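Local coordinates for HTH-type transcriptional activator AmpR (PDB 3KOS), which regulates transcription of the AmpC beta-lactamase gene as a LysR-family DNA-binding regulator, of which this chain is the effector-binding domain, at residues C26-P29 / L30-D33; R158-T161 / H162-S165. One frame throughout, in Å; residues are numbered along the deposited sequence.

Interaction 1. Residues C26-P29 / L30-D33; sequences CLFP and LLSD
Leu31 reaches back over one turn of helix 20-37 and spreads its two methyls over two residues. Leu31 CD1 lies 3.8 Å from Phe28 CD1, and the two side chains run side by side in the same direction. With its CG anti to the backbone N (chi1 -176°), Leu27 brings CG and CD1 to Leu31 CD2, each at 4.0 Å. Leu30 leans the other way, with its CG 3.5 Å from the carbonyl O of Cys26 and CD1 near Cys26 SG.

Leu30 N donates to Leu27 O at 2.9 Å and Leu31 N to Phe28 O at 3.2 Å, both i to i+3 bonds with the donor well above the carbonyl plane. Pro29 has no N-H to give, and the helix kinks there. Water 1 accepts from Ser32 N and donates to Phe28 O at 2.7 Å. Water 2 bridges Pro29 O and Ser32 OG.

Further out, Leu27 packs on Trp202 and Leu30 on Val206, both of helix 194-209. Phe28 and Leu31 meet Ile45 of strand 41-48 and Met134 of the second subunit. This is the kinked helix of a beta-alpha-beta unit, strand 12-19, helix 20-37 and strand 41-48, in a periplasmic-binding-protein-like domain.

Interaction 2. Residues R158-T161 / H162-S165; sequences RMFT and HLLS
His162 and Phe160 are turned toward a common side by their first torsions. The His162 CG sits between its backbone N and carbonyl carbon (chi1 58°), which folds the imidazole back over the residues before it. Phe160 has its CG anti to its carbonyl carbon, beside the backbone N (chi1 -64°), and the two side chains lie side by side, pointing the same way. The rings are oblique, with planes at 41° and centroids 6.0 Å apart. Their nearest atoms are Phe160 CD1 and His162 CE1, at 4.0 Å. His162 CE1 also lies 3.4 Å from the carbonyl O of Met159, which comes to the edge of the imidazole near its plane. Phe160 CD1 has a second neighbour, Leu163 CD1 at 3.7 Å. Leu163 runs beside the Phe160 side chain in the same direction.

The backbone here is the start of helix 161-165, with Phe160 at the N-cap position. The short helix follows strand 153-156. Phe160 O serves two amides. Leu164 N donates to Phe160 O at 3.1 Å. Leu163 N gives the same oxygen a second, weak bond. One residue on, Ser165 N donates to Thr161 O at 2.8 Å. The hydroxyl of Ser165 lies near the same oxygen, with Ser165 OG 3.1 Å from Thr161 O.

Beyond the turn, Phe160 and Leu163 both pack against Leu143 of helix 139-147. Leu163 and Leu164 meet Ile169. His162 packs on Glu144 of the second subunit, while Met159, a selenomethionine, packs against Thr21 and Phe22 of helix 20-37.

Interaction 1 comes first along the chain, and its centre is about 15 Å from that of interaction 2. The two touch through one pair: Cys26 CB packs 3.9 Å from the selenium atom SE of Met159. Helix 20-37 thus meets the loop that leads into helix 161-165. Thr21, near the start of helix 20-37, adds contacts to both Met159 and Phe160. A glycerol lies about 4 Å from the Cys26 side chain, and a glycerol lies at a similar distance from that of Met159. Whatever their number, they probably come from the crystallisation liquor and do not by themselves identify the effector site. Both interactions also meet the second subunit.

Interaction 1. Residues C26-P29 / L30-D33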
loop_
_atom_site.group_PDB
_atom_site.type_symbol
_atom_site.label_atom_id
_atom_site.label_comp_id
_atom_site.label_asym_id
_atom_site.label_seq_id
_atom_site.Cartn_x
_atom_site.Cartn_y
_atom_site.Cartn_z
ATOM N N CYS A 26 6.093 -11.445 3.493
ATOM C CA CYS A 26 6.286 -12.896 3.433
ATOM C C CYS A 26 6.800 -13.418 2.086
ATOM O O CYS A 26 7.855 -14.053 2.020
ATOM C CB CYS A 26 4.986 -13.609 3.820
ATOM S SG CYS A 26 5.094 -15.431 3.841
ATOM N N LEU A 27 6.058 -13.166 1.012
ATOM C CA LEU A 27 6.355 -13.817 -0.267
ATOM C C LEU A 27 7.641 -13.356 -0.944
ATOM O O LEU A 27 8.429 -14.176 -1.410
ATOM C CB LEU A 27 5.180 -13.654 -1.235
ATOM C CG LEU A 27 5.347 -14.384 -2.565
ATOM C CD1 LEU A 27 5.500 -15.890 -2.310
ATOM C CD2 LEU A 27 4.156 -14.086 -3.472
ATOM N N PHE A 28 7.842 -12.046 -1.042
ATOM C CA PHE A 28 8.970 -11.534 -1.813
ATOM C C PHE A 28 10.317 -12.065 -1.321
ATOM O O PHE A 28 11.153 -12.461 -2.128
ATOM C CB PHE A 28 8.958 -9.996 -1.876
ATOM C CG PHE A 28 7.943 -9.431 -2.835
ATOM C CD1 PHE A 28 7.201 -10.260 -3.654
ATOM C CD2 PHE A 28 7.740 -8.054 -2.922
ATOM C CE1 PHE A 28 6.264 -9.733 -4.544
ATOM C CE2 PHE A 28 6.819 -7.526 -3.803
ATOM C CZ PHE A 28 6.078 -8.357 -4.612
ATOM N N PRO A 29 10.523 -12.096 -0.000
ATOM C CA PRO A 29 11.798 -12.623 0.495
ATOM C C PRO A 29 11.996 -14.099 0.133
ATOM O O PRO A 29 13.134 -14.568 0.096
ATOM C CB PRO A 29 11.668 -12.477 2.010
ATOM C CG PRO A 29 10.702 -11.330 2.200
ATOM C CD PRO A 29 9.708 -11.501 1.080
ATOM N N LEU A 30 10.902 -14.808 -0.124
ATOM C CA LEU A 30 10.976 -16.241 -0.427
ATOM C C LEU A 30 11.035 -16.552 -1.917
ATOM O O LEU A 30 11.230 -17.711 -2.299
ATOM C CB LEU A 30 9.788 -16.971 0.191
ATOM C CG LEU A 30 9.749 -16.944 1.718
ATOM C CD1 LEU A 30 8.434 -17.478 2.231
ATOM C CD2 LEU A 30 10.919 -17.741 2.277
ATOM N N LEU A 31 10.879 -15.541 -2.768
ATOM C CA LEU A 31 10.736 -15.824 -4.198
ATOM C C LEU A 31 11.950 -16.531 -4.819
ATOM O O LEU A 31 11.792 -17.369 -5.706
ATOM C CB LEU A 31 10.367 -14.568 -4.993
ATOM C CG LEU A 31 8.881 -14.203 -4.979
ATOM C CD1 LEU A 31 8.646 -12.988 -5.871
ATOM C CD2 LEU A 31 8.008 -15.377 -5.406
ATOM N N SER A 32 13.157 -16.214 -4.359
ATOM C CA SER A 32 14.334 -16.845 -4.945
ATOM C C SER A 32 14.346 -18.343 -4.636
ATOM O O SER A 32 14.853 -19.134 -5.428
ATOM C CB SER A 32 15.636 -16.164 -4.495
ATOM O OG SER A 32 15.888 -16.404 -3.127
ATOM N N ASP A 33 13.777 -18.732 -3.499
ATOM C CA ASP A 33 13.649 -20.152 -3.179
ATOM C C ASP A 33 12.666 -20.825 -4.134
ATOM O O ASP A 33 12.884 -21.963 -4.547
ATOM C CB ASP A 33 13.205 -20.372 -1.737
ATOM C CG ASP A 33 13.280 -21.835 -1.326
ATOM O OD1 ASP A 33 14.409 -22.364 -1.263
ATOM O OD2 ASP A 33 12.227 -22.453 -1.066
HETATM O O HOH W 1 13.426 -13.563 -3.088
HETATM O O HOH W 2 14.238 -16.723 -1.009
#

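Interaction 2. Residues R158-T161 / H162-S165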
loop_
_atom_site.group_PDB
_atom_site.type_symbol
_atom_site.label_atom_id
_atom_site.label_comp_id
_atom_site.label_asym_id
_atom_site.label_seq_id
_atom_site.Cartn_x
_atom_site.Cartn_y
_atom_site.Cartn_z
ATOM N N ARG A 158 3.383 -10.535 12.201
ATOM C CA ARG A 158 4.358 -11.341 11.468
ATOM C C ARG A 158 4.619 -10.821 10.047
ATOM O O ARG A 158 5.561 -11.268 9.382
ATOM C CB ARG A 158 3.944 -12.819 11.425
HETATM N N MSE A 159 3.779 -9.904 9.572
HETATM C CA MSE A 159 4.000 -9.315 8.249
HETATM C C MSE A 159 4.916 -8.099 8.324
HETATM O O MSE A 159 5.265 -7.515 7.288
HETATM C CB MSE A 159 2.669 -8.945 7.585
HETATM C CG MSE A 159 1.781 -10.140 7.287
HETATM SE SE MSE A 159 2.620 -11.302 5.924
HETATM C CE MSE A 159 2.504 -13.026 6.869
ATOM N N PHE A 160 5.314 -7.719 9.543
ATOM C CA PHE A 160 6.118 -6.513 9.729
ATOM C C PHE A 160 7.395 -6.760 10.524
ATOM O O PHE A 160 7.939 -5.865 11.152
ATOM C CB PHE A 160 5.256 -5.369 10.291
ATOM C CG PHE A 160 4.181 -4.948 9.331
ATOM C CD1 PHE A 160 4.504 -4.176 8.222
ATOM C CD2 PHE A 160 2.877 -5.393 9.482
ATOM C CE1 PHE A 160 3.533 -3.823 7.289
ATOM C CE2 PHE A 160 1.893 -5.034 8.555
ATOM C CZ PHE A 160 2.222 -4.252 7.464
ATOM N N THR A 161 7.898 -7.987 10.438
ATOM C CA THR A 161 9.119 -8.337 11.149
ATOM C C THR A 161 10.280 -7.459 10.697
ATOM O O THR A 161 11.158 -7.143 11.495
ATOM C CB THR A 161 9.486 -9.835 10.968
ATOM O OG1 THR A 161 9.877 -10.068 9.612
ATOM C CG2 THR A 161 8.308 -10.711 11.290
ATOM N N HIS A 162 10.281 -7.045 9.430
ATOM C CA HIS A 162 11.342 -6.159 8.940
ATOM C C HIS A 162 11.365 -4.818 9.694
ATOM O O HIS A 162 12.437 -4.291 10.001
ATOM C CB HIS A 162 11.256 -5.947 7.417
ATOM C CG HIS A 162 9.946 -5.387 6.947
ATOM N ND1 HIS A 162 8.797 -6.148 6.859
ATOM C CD2 HIS A 162 9.607 -4.146 6.521
ATOM C CE1 HIS A 162 7.805 -5.395 6.413
ATOM N NE2 HIS A 162 8.270 -4.175 6.203
ATOM N N LEU A 163 10.188 -4.290 10.021
ATOM C CA LEU A 163 10.089 -3.046 10.789
ATOM C C LEU A 163 10.421 -3.250 12.266
ATOM O O LEU A 163 11.003 -2.375 12.894
ATOM C CB LEU A 163 8.692 -2.426 10.666
ATOM C CG LEU A 163 8.211 -2.092 9.251
ATOM C CD1 LEU A 163 6.800 -1.482 9.284
ATOM C CD2 LEU A 163 9.196 -1.154 8.556
ATOM N N LEU A 164 10.047 -4.398 12.820
ATOM C CA LEU A 164 10.349 -4.672 14.223
ATOM C C LEU A 164 11.859 -4.861 14.399
ATOM O O LEU A 164 12.451 -4.306 15.315
ATOM C CB LEU A 164 9.585 -5.906 14.718
ATOM C CG LEU A 164 8.071 -5.683 14.828
ATOM C CD1 LEU A 164 7.311 -7.000 14.864
ATOM C CD2 LEU A 164 7.747 -4.811 16.054
ATOM N N SER A 165 12.471 -5.636 13.510
ATOM C CA SER A 165 13.890 -5.942 13.633
ATOM C C SER A 165 14.777 -4.718 13.414
ATOM O O SER A 165 15.837 -4.588 14.036
ATOM C CB SER A 165 14.272 -7.060 12.671
ATOM O OG SER A 165 13.638 -8.264 13.064
#